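Local structure of SCARECROW-LIKE protein 7 (Oryza sativa Japonica Group, 5HYZ) at residues 146-151 / 182-187; 221-226 / 318-323; 356-361 / 370-375. The protein is probably a transcription factor of plant development and abiotic stress resistance, a homodimer whose GRAS domain, the part described here, takes part in DNA binding. All coordinates share one frame; numbering follows the deposited sequence.

Interaction 1: residues 146-151 / 182-187; sequences GVPSPL and PLLRPV
Gly146 and Pro182 form the last parallel bridge between two strands of the Rossmann-type sheet of the GRAS domain, at the C-terminal ends of strands 141-148 and 177-182. Gly146 O receives the backbone N-H of Leu183 at 2.9 Å, with the donor tilted 32° out of the carbonyl plane. The same oxygen takes a CA-H...O contact from Pro182 CA at 3.2 Å, so two adjacent residues of 182-187 converge on a single acceptor. Past this point the segments separate, and side chains take over from backbone bonds. The ring of Pro148 sets its CD 3.2 Å from Leu183 O, while its CG only grazes Leu184 CD2. Phe116 of strand 110-118 packs on both Val147 and Val187, and Leu160 of helix 157-174 touches Pro148, Pro182 and Leu184. Val147 reaches two ways: its CG2 lies 4.2 Å from Leu183 CB, whereas CG1, anti to the backbone N (chi1 174°), is directed at Val187, five residues beyond the bridge residue Pro182. There the two valines cross at about a right angle, and Val147 CG1 meets Val187 CG2 at 3.6 Å.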
loop_
_atom_site.group_PDB
_atom_site.type_symbol
_atom_site.label_atom_id
_atom_site.label_comp_id
_atom_site.label_asym_id
_atom_site.label_seq_id
_atom_site.Cartn_x
_atom_site.Cartn_y
_atom_site.Cartn_z
ATOM N N GLY A 146 6.019 -10.027 -22.263
ATOM C CA GLY A 146 5.471 -10.749 -21.135
ATOM C C GLY A 146 4.989 -12.153 -21.452
ATOM O O GLY A 146 4.220 -12.345 -22.396
ATOM N N VAL A 147 5.441 -13.126 -20.663
ATOM C CA VAL A 147 4.945 -14.505 -20.705
ATOM C C VAL A 147 3.946 -14.634 -19.566
ATOM O O VAL A 147 4.293 -14.389 -18.373
ATOM C CB VAL A 147 6.084 -15.509 -20.530
ATOM C CG1 VAL A 147 5.549 -16.914 -20.424
ATOM C CG2 VAL A 147 7.145 -15.373 -21.648
ATOM N N PRO A 148 2.701 -15.038 -19.866
ATOM C CA PRO A 148 1.670 -14.985 -18.826
ATOM C C PRO A 148 1.919 -16.023 -17.741
ATOM O O PRO A 148 2.295 -17.165 -17.983
ATOM C CB PRO A 148 0.356 -15.330 -19.565
ATOM C CG PRO A 148 0.789 -16.027 -20.842
ATOM C CD PRO A 148 2.153 -15.380 -21.190
ATOM N N SER A 149 1.690 -15.605 -16.516
ATOM C CA SER A 149 1.763 -16.518 -15.382
ATOM C C SER A 149 0.689 -17.613 -15.432
ATOM O O SER A 149 -0.431 -17.355 -15.894
ATOM C CB SER A 149 1.588 -15.707 -14.077
ATOM O OG SER A 149 1.289 -16.595 -13.019
ATOM N N PRO A 150 0.996 -18.822 -14.919
ATOM C CA PRO A 150 -0.036 -19.854 -14.800
ATOM C C PRO A 150 -1.229 -19.360 -13.979
ATOM O O PRO A 150 -2.340 -19.882 -14.159
ATOM C CB PRO A 150 0.690 -21.000 -14.077
ATOM C CG PRO A 150 2.094 -20.801 -14.393
ATOM C CD PRO A 150 2.320 -19.336 -14.538
ATOM N N LEU A 151 -1.028 -18.382 -13.099
ATOM C CA LEU A 151 -2.150 -17.812 -12.322
ATOM C C LEU A 151 -3.247 -17.235 -13.225
ATOM O O LEU A 151 -4.422 -17.202 -12.841
ATOM C CB LEU A 151 -1.680 -16.727 -11.379
ATOM C CG LEU A 151 -0.919 -17.093 -10.099
ATOM C CD1 LEU A 151 -0.020 -15.970 -9.652
ATOM C CD2 LEU A 151 -1.881 -17.462 -8.982
ATOM N N PRO A 182 2.884 -9.773 -25.657
ATOM C CA PRO A 182 2.854 -11.089 -24.997
ATOM C C PRO A 182 3.493 -12.193 -25.803
ATOM O O PRO A 182 3.618 -12.050 -27.019
ATOM C CB PRO A 182 1.369 -11.375 -24.901
ATOM C CG PRO A 182 0.853 -10.848 -26.246
ATOM C CD PRO A 182 1.647 -9.560 -26.471
ATOM N N LEU A 183 3.882 -13.275 -25.138
ATOM C CA LEU A 183 4.262 -14.529 -25.822
ATOM C C LEU A 183 3.351 -15.595 -25.267
ATOM O O LEU A 183 3.430 -15.933 -24.082
ATOM C CB LEU A 183 5.770 -14.868 -25.590
ATOM C CG LEU A 183 6.769 -13.878 -26.183
ATOM C CD1 LEU A 183 8.164 -14.313 -25.804
ATOM C CD2 LEU A 183 6.668 -13.862 -27.767
ATOM N N LEU A 184 2.452 -16.129 -26.115
ATOM C CA LEU A 184 1.434 -17.090 -25.672
ATOM C C LEU A 184 1.796 -18.536 -25.861
ATOM O O LEU A 184 1.099 -19.390 -25.305
ATOM C CB LEU A 184 0.109 -16.835 -26.428
ATOM C CG LEU A 184 -0.360 -15.375 -26.347
ATOM C CD1 LEU A 184 -1.615 -15.190 -27.275
ATOM C CD2 LEU A 184 -0.727 -15.038 -24.937
ATOM N N ARG A 185 2.812 -18.831 -26.670
ATOM C CA ARG A 185 3.201 -20.227 -26.842
ATOM C C ARG A 185 3.854 -20.728 -25.589
ATOM O O ARG A 185 4.391 -19.929 -24.824
ATOM C CB ARG A 185 4.132 -20.423 -28.031
ATOM C CG ARG A 185 3.350 -20.204 -29.376
ATOM C CD ARG A 185 4.226 -19.440 -30.354
ATOM N NE ARG A 185 5.344 -20.202 -30.630
ATOM C CZ ARG A 185 6.584 -19.760 -30.820
ATOM N NH1 ARG A 185 6.986 -18.469 -30.804
ATOM N NH2 ARG A 185 7.427 -20.691 -31.067
ATOM N N PRO A 186 3.793 -22.060 -25.357
ATOM C CA PRO A 186 4.491 -22.635 -24.180
ATOM C C PRO A 186 5.952 -22.280 -24.125
ATOM O O PRO A 186 6.668 -22.303 -25.117
ATOM C CB PRO A 186 4.371 -24.163 -24.376
ATOM C CG PRO A 186 3.226 -24.378 -25.384
ATOM C CD PRO A 186 3.154 -23.091 -26.218
ATOM N N VAL A 187 6.440 -22.001 -22.916
ATOM C CA VAL A 187 7.826 -21.528 -22.794
ATOM C C VAL A 187 8.810 -22.542 -23.304
ATOM O O VAL A 187 9.878 -22.193 -23.856
ATOM C CB VAL A 187 8.143 -21.188 -21.297
ATOM C CG1 VAL A 187 9.587 -20.803 -21.160
ATOM C CG2 VAL A 187 7.318 -20.037 -20.893
#

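Interaction 2: residues 221-226 / 318-323; sequences LVRRVL and MEWCGF
Leu226, Arg223 and Cys321 carry most of this contact, in which one side of helix 220-231 meets the C-terminal end of helix 311-320. Leu226 points straight at the other segment, and the selenium of selenomethionine Met318 sits against the fork of its two methyls, CD2 at 3.7 Å and CD1 at 3.8 Å from SE. Bends at chi2 and chi3 fold the Met318 chain back, which brings SE to the leucine although the residue starts out pointing away. Cys321, the first residue past helix 311-320, rests its SG 3.8 Å from Leu226 CB. Beyond it the ring of Phe323 turns its edge to the backbone, with CE2 3.7 Å from Leu226 O.

One turn earlier, Arg223 extends from its helix, bends at chi3 and ends over one face of the Trp320 indole. Arg223 CZ stands 4.1 Å from the centroid of the six-membered ring and only 13° off its normal, a cation-pi interaction. The guanidinium does not lie flat on the indole: the two planes are 73° apart, so its edge is lowered onto the ring and NH2 comes closest, 3.3 Å from Trp320 CE3.

A Schellman motif ends helix 311-320, with Phe323 N bonded to Met318 O, Gly322 N to Glu319 O and Gly322 at positive phi; this turn brings Phe323 back toward helix 220-231. Lys230, farther along that helix, donates to Gly322 O. Behind the contact, Trp374 of strand 366-374 packs on Met318 and Phe323, and Phe207 of strand 202-208 touches Leu226, so helix 220-231 and the end of helix 311-320 meet beside the sheet.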
loop_
_atom_site.group_PDB
_atom_site.type_symbol
_atom_site.label_atom_id
_atom_site.label_comp_id
_atom_site.label_asym_id
_atom_site.label_seq_id
_atom_site.Cartn_x
_atom_site.Cartn_y
_atom_site.Cartn_z
ATOM N N LEU A 221 13.480 -28.473 -17.774
ATOM C CA LEU A 221 12.674 -27.326 -18.152
ATOM C C LEU A 221 13.257 -26.067 -17.495
ATOM O O LEU A 221 13.265 -24.999 -18.140
ATOM C CB LEU A 221 11.203 -27.515 -17.745
ATOM C CG LEU A 221 10.383 -28.652 -18.356
ATOM C CD1 LEU A 221 9.065 -28.752 -17.590
ATOM C CD2 LEU A 221 10.111 -28.414 -19.838
ATOM N N VAL A 222 13.728 -26.185 -16.242
ATOM C CA VAL A 222 14.260 -24.971 -15.580
ATOM C C VAL A 222 15.609 -24.658 -16.237
ATOM O O VAL A 222 15.948 -23.513 -16.503
ATOM C CB VAL A 222 14.362 -25.095 -13.979
ATOM C CG1 VAL A 222 15.126 -26.313 -13.538
ATOM C CG2 VAL A 222 15.042 -23.839 -13.375
ATOM N N ARG A 223 16.363 -25.692 -16.599
ATOM C CA ARG A 223 17.591 -25.442 -17.337
ATOM C C ARG A 223 17.377 -24.758 -18.661
ATOM O O ARG A 223 18.145 -23.859 -19.021
ATOM C CB ARG A 223 18.343 -26.753 -17.594
ATOM C CG ARG A 223 19.543 -26.552 -18.473
ATOM C CD ARG A 223 20.493 -27.690 -18.300
ATOM N NE ARG A 223 20.486 -28.203 -16.921
ATOM C CZ ARG A 223 21.416 -27.938 -16.002
ATOM N NH1 ARG A 223 22.458 -27.134 -16.297
ATOM N NH2 ARG A 223 21.304 -28.491 -14.794
ATOM N N ARG A 224 16.352 -25.185 -19.392
ATOM C CA ARG A 224 16.124 -24.693 -20.739
ATOM C C ARG A 224 15.778 -23.221 -20.622
ATOM O O ARG A 224 16.308 -22.412 -21.407
ATOM C CB ARG A 224 15.000 -25.466 -21.484
ATOM C CG ARG A 224 14.800 -25.041 -22.977
ATOM C CD ARG A 224 13.703 -25.845 -23.691
ATOM N NE ARG A 224 13.600 -25.522 -25.131
ATOM C CZ ARG A 224 13.170 -24.344 -25.621
ATOM N NH1 ARG A 224 12.773 -23.327 -24.807
ATOM N NH2 ARG A 224 13.131 -24.174 -26.949
ATOM N N VAL A 225 14.919 -22.855 -19.638
ATOM C CA VAL A 225 14.551 -21.435 -19.600
ATOM C C VAL A 225 15.696 -20.546 -19.013
ATOM O O VAL A 225 15.834 -19.405 -19.428
ATOM C CB VAL A 225 13.205 -21.193 -18.827
ATOM C CG1 VAL A 225 13.375 -21.147 -17.367
ATOM C CG2 VAL A 225 12.615 -19.797 -19.206
ATOM N N LEU A 226 16.489 -21.042 -18.073
ATOM C CA LEU A 226 17.665 -20.255 -17.584
ATOM C C LEU A 226 18.690 -20.074 -18.689
ATOM O O LEU A 226 19.283 -19.011 -18.825
ATOM C CB LEU A 226 18.323 -20.894 -16.370
ATOM C CG LEU A 226 17.454 -20.838 -15.125
ATOM C CD1 LEU A 226 18.131 -21.534 -13.932
ATOM C CD2 LEU A 226 17.130 -19.356 -14.763
HETATM N N MSE A 318 21.366 -21.611 -10.459
HETATM C CA MSE A 318 21.749 -20.404 -11.191
HETATM C C MSE A 318 23.239 -20.471 -11.572
HETATM O O MSE A 318 23.599 -20.130 -12.669
HETATM C CB MSE A 318 21.514 -19.126 -10.344
HETATM C CG MSE A 318 20.071 -18.872 -9.928
HETATM SE SE MSE A 318 18.893 -18.698 -11.561
HETATM C CE MSE A 318 19.658 -17.051 -12.193
ATOM N N GLU A 319 24.092 -20.929 -10.641
ATOM C CA GLU A 319 25.533 -20.957 -10.915
ATOM C C GLU A 319 25.843 -22.050 -11.920
ATOM O O GLU A 319 26.732 -21.926 -12.753
ATOM C CB GLU A 319 26.308 -21.186 -9.629
ATOM C CG GLU A 319 26.141 -19.889 -8.725
ATOM C CD GLU A 319 26.978 -19.885 -7.451
ATOM O OE1 GLU A 319 27.308 -20.963 -6.937
ATOM O OE2 GLU A 319 27.196 -18.773 -6.920
ATOM N N TRP A 320 25.084 -23.098 -11.827
ATOM C CA TRP A 320 25.230 -24.206 -12.801
ATOM C C TRP A 320 24.940 -23.688 -14.221
ATOM O O TRP A 320 25.568 -24.112 -15.180
ATOM C CB TRP A 320 24.301 -25.344 -12.395
ATOM C CG TRP A 320 24.609 -26.690 -13.099
ATOM C CD1 TRP A 320 25.566 -26.911 -14.045
ATOM C CD2 TRP A 320 24.000 -27.945 -12.840
ATOM N NE1 TRP A 320 25.555 -28.233 -14.435
ATOM C CE2 TRP A 320 24.605 -28.893 -13.694
ATOM C CE3 TRP A 320 22.996 -28.372 -11.950
ATOM C CZ2 TRP A 320 24.233 -30.252 -13.705
ATOM C CZ3 TRP A 320 22.622 -29.706 -11.954
ATOM C CH2 TRP A 320 23.237 -30.637 -12.834
ATOM N N CYS A 321 24.029 -22.708 -14.341
ATOM C CA CYS A 321 23.656 -22.160 -15.631
ATOM C C CYS A 321 24.493 -20.959 -15.992
ATOM O O CYS A 321 24.234 -20.300 -16.978
ATOM C CB CYS A 321 22.137 -21.834 -15.638
ATOM S SG CYS A 321 21.147 -23.366 -15.568
ATOM N N GLY A 322 25.515 -20.669 -15.196
ATOM C CA GLY A 322 26.491 -19.692 -15.614
ATOM C C GLY A 322 26.248 -18.303 -15.045
ATOM O O GLY A 322 26.937 -17.382 -15.441
ATOM N N PHE A 323 25.271 -18.143 -14.148
ATOM C CA PHE A 323 25.038 -16.822 -13.514
ATOM C C PHE A 323 25.868 -16.622 -12.267
ATOM O O PHE A 323 26.240 -17.597 -11.630
ATOM C CB PHE A 323 23.556 -16.693 -13.134
ATOM C CG PHE A 323 22.646 -16.588 -14.342
ATOM C CD1 PHE A 323 22.551 -15.389 -15.062
ATOM C CD2 PHE A 323 21.922 -17.708 -14.749
ATOM C CE1 PHE A 323 21.688 -15.263 -16.180
ATOM C CE2 PHE A 323 21.058 -17.627 -15.885
ATOM C CZ PHE A 323 20.966 -16.390 -16.608
#

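Interaction 3: residues 356-361 / 370-375; sequences PAFLSL and TVSAWR
The rings of Phe358 and Trp374 form an offset edge-to-face pair, the indole edge directed at the phenyl face, with planes 64° apart and the centroids of the two six-membered rings separated by 6.0 Å. Contact is through Phe358 CZ and Trp374 CZ2 at 3.8 Å, CZ lying in the indole plane. Along the same phenyl ring come the methyl of Thr370, CG2 3.4 Å from Phe358 CD1, and the hydroxymethyl of Ser372, whose OG lies 3.4 Å from Phe358 CE1. Ser372 OG sits between its own backbone N and carbonyl carbon (chi1 50°), where it accepts the Trp374 NE1 hydrogen at 2.8 Å; this bond ties down the indole from within its own strand.

The rings lie on one face of the antiparallel hairpin of strands 358-363 and 366-374, the face that also carries Ser360 and Thr370. Leu359 and Val371 form a hydrogen-bonded pair, with Leu359 N to Val371 O at 3.0 Å and Val371 N to Leu359 O at 2.9 Å. Ser360 and Thr370 follow as a non-hydrogen-bonded pair, Ser360 OG 2.9 Å from Thr370 OG1; Thr370 OG1 is hydrogen-bonded to Glu243 OE1. Where the strands part, a water bridges Ala357 O and Ala373 N.

The hairpin is enclosed by strands on both sides: Thr370 and Ser372 bond through their backbones to Glu241 and Leu239 of strand 236-242, and Ser360 to Val352 of strand 349-354. Helix 311-320 covers the aromatic face, Ser311 on Phe358 and Gln315 on Trp374, while helix 89-104 packs on Val371 through Thr96.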
loop_
_atom_site.group_PDB
_atom_site.type_symbol
_atom_site.label_atom_id
_atom_site.label_comp_id
_atom_site.label_asym_id
_atom_site.label_seq_id
_atom_site.Cartn_x
_atom_site.Cartn_y
_atom_site.Cartn_z
ATOM N N PRO A 356 24.502 -16.114 -0.545
ATOM C CA PRO A 356 25.405 -14.951 -0.443
ATOM C C PRO A 356 24.721 -13.581 -0.596
ATOM O O PRO A 356 25.166 -12.567 -0.043
ATOM C CB PRO A 356 26.363 -15.155 -1.609
ATOM C CG PRO A 356 25.589 -15.979 -2.604
ATOM C CD PRO A 356 24.690 -16.878 -1.785
ATOM N N ALA A 357 23.628 -13.520 -1.361
ATOM C CA ALA A 357 23.099 -12.192 -1.614
ATOM C C ALA A 357 21.605 -12.172 -1.703
ATOM O O ALA A 357 21.046 -11.290 -2.395
ATOM C CB ALA A 357 23.732 -11.600 -2.903
ATOM N N PHE A 358 20.949 -13.089 -0.986
ATOM C CA PHE A 358 19.472 -13.128 -0.952
ATOM C C PHE A 358 18.889 -12.177 0.080
ATOM O O PHE A 358 19.464 -12.056 1.160
ATOM C CB PHE A 358 18.954 -14.521 -0.575
ATOM C CG PHE A 358 19.329 -15.583 -1.571
ATOM C CD1 PHE A 358 18.512 -15.824 -2.679
ATOM C CD2 PHE A 358 20.478 -16.393 -1.377
ATOM C CE1 PHE A 358 18.843 -16.863 -3.585
ATOM C CE2 PHE A 358 20.817 -17.427 -2.304
ATOM C CZ PHE A 358 20.026 -17.651 -3.395
ATOM N N LEU A 359 17.714 -11.608 -0.183
ATOM C CA LEU A 359 17.007 -10.833 0.868
ATOM C C LEU A 359 15.677 -11.482 1.015
ATOM O O LEU A 359 14.999 -11.691 0.028
ATOM C CB LEU A 359 16.845 -9.365 0.483
ATOM C CG LEU A 359 16.143 -8.515 1.566
ATOM C CD1 LEU A 359 16.982 -8.438 2.828
ATOM C CD2 LEU A 359 15.948 -7.141 1.012
ATOM N N SER A 360 15.249 -11.820 2.226
ATOM C CA SER A 360 14.003 -12.552 2.363
ATOM C C SER A 360 13.064 -11.844 3.319
ATOM O O SER A 360 13.505 -11.293 4.365
ATOM C CB SER A 360 14.316 -13.991 2.849
ATOM O OG SER A 360 13.151 -14.775 2.882
ATOM N N LEU A 361 11.778 -11.903 3.009
ATOM C CA LEU A 361 10.745 -11.403 3.890
ATOM C C LEU A 361 10.355 -12.585 4.750
ATOM O O LEU A 361 10.054 -13.672 4.248
ATOM C CB LEU A 361 9.563 -10.866 3.103
ATOM C CG LEU A 361 8.285 -10.527 3.842
ATOM C CD1 LEU A 361 8.634 -9.368 4.807
ATOM C CD2 LEU A 361 7.161 -10.121 2.872
ATOM N N THR A 370 11.874 -14.997 -0.912
ATOM C CA THR A 370 13.255 -14.552 -1.084
ATOM C C THR A 370 13.500 -13.941 -2.455
ATOM O O THR A 370 13.063 -14.498 -3.469
ATOM C CB THR A 370 14.150 -15.766 -0.859
ATOM O OG1 THR A 370 13.789 -16.290 0.439
ATOM C CG2 THR A 370 15.602 -15.438 -0.891
ATOM N N VAL A 371 14.241 -12.840 -2.504
ATOM C CA VAL A 371 14.511 -12.168 -3.766
ATOM C C VAL A 371 16.014 -12.108 -3.937
ATOM O O VAL A 371 16.763 -11.927 -2.960
ATOM C CB VAL A 371 13.921 -10.738 -3.780
ATOM C CG1 VAL A 371 14.363 -9.974 -5.070
ATOM C CG2 VAL A 371 12.357 -10.859 -3.850
ATOM N N SER A 372 16.493 -12.280 -5.167
ATOM C CA SER A 372 17.927 -12.183 -5.461
ATOM C C SER A 372 18.124 -11.703 -6.893
ATOM O O SER A 372 17.192 -11.759 -7.712
ATOM C CB SER A 372 18.634 -13.544 -5.274
ATOM O OG SER A 372 17.918 -14.557 -5.963
ATOM N N ALA A 373 19.309 -11.211 -7.171
ATOM C CA ALA A 373 19.660 -10.714 -8.512
ATOM C C ALA A 373 20.914 -11.466 -9.010
ATOM O O ALA A 373 21.772 -11.821 -8.185
ATOM C CB ALA A 373 19.949 -9.196 -8.465
ATOM N N TRP A 374 21.019 -11.671 -10.325
ATOM C CA TRP A 374 22.049 -12.547 -10.937
ATOM C C TRP A 374 22.492 -11.928 -12.231
ATOM O O TRP A 374 21.709 -11.208 -12.850
ATOM C CB TRP A 374 21.466 -13.961 -11.224
ATOM C CG TRP A 374 20.904 -14.543 -9.972
ATOM C CD1 TRP A 374 19.633 -14.353 -9.448
ATOM C CD2 TRP A 374 21.602 -15.374 -9.055
ATOM N NE1 TRP A 374 19.523 -15.034 -8.253
ATOM C CE2 TRP A 374 20.718 -15.656 -7.984
ATOM C CE3 TRP A 374 22.919 -15.888 -9.017
ATOM C CZ2 TRP A 374 21.085 -16.445 -6.881
ATOM C CZ3 TRP A 374 23.292 -16.700 -7.862
ATOM C CH2 TRP A 374 22.363 -16.958 -6.837
ATOM N N ARG A 375 23.690 -12.239 -12.716
ATOM C CA ARG A 375 24.015 -11.870 -14.122
ATOM C C ARG A 375 25.022 -12.837 -14.797
ATOM O O ARG A 375 25.633 -13.585 -13.983
ATOM C CB ARG A 375 24.576 -10.451 -14.204
ATOM C CG ARG A 375 25.924 -10.242 -13.466
ATOM C CD ARG A 375 26.571 -8.887 -13.839
ATOM N NE ARG A 375 25.567 -7.815 -13.885
ATOM C CZ ARG A 375 25.469 -6.820 -12.991
ATOM N NH1 ARG A 375 26.342 -6.752 -11.981
ATOM N NH2 ARG A 375 24.498 -5.892 -13.101
HETATM O O HOH W 1 21.239 -10.873 -5.074
#

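Overall arrangement
Along the chain the three contacts follow in series, without nesting or crossing. Interaction 1 closes a 30-residue excursion, mostly helix, between neighbouring parallel strands. Interaction 2 spans the longest gap, 91 residues, and joins the predicted PFYRE and SAW regions. Interaction 3 closes the short C-terminal hairpin within the SAW region. Interactions 1 and 3 reach the same sheet but stay about 15 Å apart at their nearest atoms. Interaction 2 touches both: Val225 meets Val187 of interaction 1, and residues 318-323 pack against the last strand of interaction 3. Helix 220-231 and the end of helix 311-320 thus lie between the loop after strand 177-182 and the C-terminal hairpin.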